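Local coordinates for protein glycerophosphodiester phosphodiesterase (Parabacteroides distasonis, PDB 3NO3) that belongs to the glycerophosphoryl diester phosphodiesterase family, folds as a TIM barrel and binds a magnesium ion with a cluster of acidic side chains, at residues A[40-45]-A[102-107]. Residues are numbered along the deposited sequence; the frame is centred on the assembly and turned at random.
Sequences FDVHLT and FELKSH. With MG (magnesium ion), chain B.
Asp41 and Glu103, paired across neighbouring parallel barrel strands 37-44 and 99-104, each give magnesium one carboxylate oxygen: Asp41 OD1 lies 2.1 Å from the ion and Glu103 OE1 2.0 Å. The pairing rests on backbone hydrogen bonds from Glu103 N to Phe40 O, Val42 N to Glu103 O and Lys105 N to Val42 O. The carboxylate planes stand 86° apart. Glu103 arrives on an extended chain (chi1 -177°), whereas the shorter Asp41, with CG beside its backbone N, turns OD1 to the same ion. Asp41 OD2 is steadied by Asn22 and by a magnesium-bound water, and Glu39 is the third acidic ligand.

Phe40, Val42, Phe102 and Leu104 occupy the other sheet face. Val42 CG2 sits over a face of the Phe102 ring, 3.9 Å from its centroid, while the Phe40 ring meets Phe102 obliquely, planes at 59°, and takes Phe102 CA over one face. Helices 85-94 and 110-126 contribute to this packing.

Past the strand pairing, Lys105 lays CG over the His43 imidazole, 3.7 Å from its centroid, and sends NZ to the His54 carbonyl. His107 NE2 accepts a hydrogen bond from Leu44 N at 3.0 Å, close to the ring plane, which requires NE2 to be unprotonated. Asp41 OD1 and Glu103 OE1 are just 2.9 Å apart and not hydrogen-bonded; because both bind magnesium, the ion probably offsets the repulsion between the two carboxylates.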
loop_
_atom_site.group_PDB
_atom_site.type_symbol
_atom_site.label_atom_id
_atom_site.label_comp_id
_atom_site.label_asym_id
_atom_site.label_seq_id
_atom_site.Cartn_x
_atom_site.Cartn_y
_atom_site.Cartn_z
ATOM N N PHE A 40 0.232 -3.808 -1.661
ATOM C CA PHE A 40 1.299 -4.765 -1.869
ATOM C C PHE A 40 2.673 -4.110 -1.688
ATOM O O PHE A 40 2.802 -2.893 -1.851
ATOM C CB PHE A 40 1.109 -5.452 -3.248
ATOM C CG PHE A 40 1.074 -4.501 -4.382
ATOM C CD1 PHE A 40 2.242 -4.133 -5.028
ATOM C CD2 PHE A 40 -0.124 -3.944 -4.813
ATOM C CE1 PHE A 40 2.197 -3.231 -6.073
ATOM C CE2 PHE A 40 -0.157 -3.047 -5.858
ATOM C CZ PHE A 40 1.013 -2.694 -6.487
ATOM N N ASP A 41 3.679 -4.938 -1.346
ATOM C CA ASP A 41 4.998 -4.474 -0.984
ATOM C C ASP A 41 6.026 -4.815 -2.056
ATOM O O ASP A 41 6.069 -5.941 -2.547
ATOM C CB ASP A 41 5.403 -5.106 0.330
ATOM C CG ASP A 41 4.378 -4.898 1.389
ATOM O OD1 ASP A 41 4.137 -3.720 1.731
ATOM O OD2 ASP A 41 3.814 -5.871 1.938
ATOM N N VAL A 42 6.853 -3.844 -2.418
ATOM C CA VAL A 42 7.762 -3.982 -3.569
ATOM C C VAL A 42 9.233 -3.758 -3.165
ATOM O O VAL A 42 9.536 -2.792 -2.477
ATOM C CB VAL A 42 7.358 -3.034 -4.673
ATOM C CG1 VAL A 42 8.310 -3.201 -5.938
ATOM C CG2 VAL A 42 5.858 -3.242 -5.042
ATOM N N HIS A 43 10.118 -4.673 -3.599
ATOM C CA HIS A 43 11.578 -4.540 -3.484
ATOM C C HIS A 43 12.227 -4.576 -4.880
ATOM O O HIS A 43 11.722 -5.233 -5.792
ATOM C CB HIS A 43 12.188 -5.729 -2.780
ATOM C CG HIS A 43 11.701 -5.984 -1.400
ATOM N ND1 HIS A 43 12.417 -5.609 -0.289
ATOM C CD2 HIS A 43 10.635 -6.688 -0.948
ATOM C CE1 HIS A 43 11.776 -6.013 0.793
ATOM N NE2 HIS A 43 10.685 -6.659 0.423
ATOM N N LEU A 44 13.384 -3.954 -4.975
ATOM C CA LEU A 44 14.309 -3.996 -6.082
ATOM C C LEU A 44 15.435 -5.006 -5.738
ATOM O O LEU A 44 16.172 -4.843 -4.728
ATOM C CB LEU A 44 14.894 -2.593 -6.359
ATOM C CG LEU A 44 15.604 -2.393 -7.701
ATOM C CD1 LEU A 44 14.636 -2.573 -8.925
ATOM C CD2 LEU A 44 16.343 -0.982 -7.715
ATOM N N THR A 45 15.579 -6.030 -6.584
ATOM C CA THR A 45 16.654 -7.024 -6.460
ATOM C C THR A 45 18.003 -6.363 -6.841
ATOM O O THR A 45 18.018 -5.251 -7.382
ATOM C CB THR A 45 16.405 -8.264 -7.330
ATOM O OG1 THR A 45 16.525 -7.909 -8.726
ATOM C CG2 THR A 45 15.008 -8.946 -7.021
ATOM N N PHE A 102 0.658 0.822 -3.661
ATOM C CA PHE A 102 1.976 0.294 -3.978
ATOM C C PHE A 102 2.882 0.775 -2.867
ATOM O O PHE A 102 3.204 1.960 -2.830
ATOM C CB PHE A 102 2.354 0.912 -5.341
ATOM C CG PHE A 102 3.661 0.457 -5.984
ATOM C CD1 PHE A 102 4.919 0.568 -5.366
ATOM C CD2 PHE A 102 3.637 0.037 -7.307
ATOM C CE1 PHE A 102 6.074 0.219 -6.027
ATOM C CE2 PHE A 102 4.788 -0.324 -7.968
ATOM C CZ PHE A 102 5.997 -0.246 -7.339
ATOM N N GLU A 103 3.265 -0.117 -1.956
ATOM C CA GLU A 103 4.286 0.198 -0.969
ATOM C C GLU A 103 5.682 -0.100 -1.529
ATOM O O GLU A 103 6.014 -1.270 -1.759
ATOM C CB GLU A 103 4.088 -0.528 0.366
ATOM C CG GLU A 103 5.163 -0.080 1.358
ATOM C CD GLU A 103 5.045 -0.646 2.771
ATOM O OE1 GLU A 103 3.983 -1.176 3.174
ATOM O OE2 GLU A 103 6.029 -0.488 3.510
ATOM N N LEU A 104 6.507 0.923 -1.719
ATOM C CA LEU A 104 7.935 0.651 -2.004
ATOM C C LEU A 104 8.641 0.458 -0.651
ATOM O O LEU A 104 8.651 1.366 0.205
ATOM C CB LEU A 104 8.615 1.758 -2.801
ATOM C CG LEU A 104 10.010 1.475 -3.339
ATOM C CD1 LEU A 104 10.022 0.214 -4.317
ATOM C CD2 LEU A 104 10.603 2.769 -4.006
ATOM N N LYS A 105 9.242 -0.708 -0.476
ATOM C CA LYS A 105 10.042 -1.011 0.729
ATOM C C LYS A 105 11.278 -0.149 0.775
ATOM O O LYS A 105 11.749 0.341 -0.265
ATOM C CB LYS A 105 10.441 -2.469 0.727
ATOM C CG LYS A 105 9.256 -3.453 0.814
ATOM C CD LYS A 105 8.546 -3.446 2.179
ATOM C CE LYS A 105 9.452 -3.844 3.375
ATOM N NZ LYS A 105 8.595 -4.300 4.522
ATOM N N SER A 106 11.793 0.063 1.972
ATOM C CA SER A 106 12.994 0.854 2.173
ATOM C C SER A 106 14.250 0.120 1.650
ATOM O O SER A 106 14.478 -1.068 1.997
ATOM C CB SER A 106 13.179 1.152 3.664
ATOM O OG SER A 106 14.225 2.085 3.866
ATOM N N HIS A 107 15.058 0.840 0.858
ATOM C CA HIS A 107 16.311 0.371 0.294
ATOM C C HIS A 107 17.468 0.931 1.065
ATOM O O HIS A 107 17.271 1.689 2.032
ATOM C CB HIS A 107 16.349 0.634 -1.234
ATOM C CG HIS A 107 15.383 -0.227 -1.968
ATOM N ND1 HIS A 107 14.028 -0.099 -1.794
ATOM C CD2 HIS A 107 15.568 -1.285 -2.781
ATOM C CE1 HIS A 107 13.414 -1.047 -2.484
ATOM N NE2 HIS A 107 14.327 -1.786 -3.086
HETATM MG MG MG B . 3.003 -2.915 3.278
HETATM O O HOH W 1 2.021 -4.824 3.463
HETATM O O HOH W 2 4.415 -3.715 4.673
#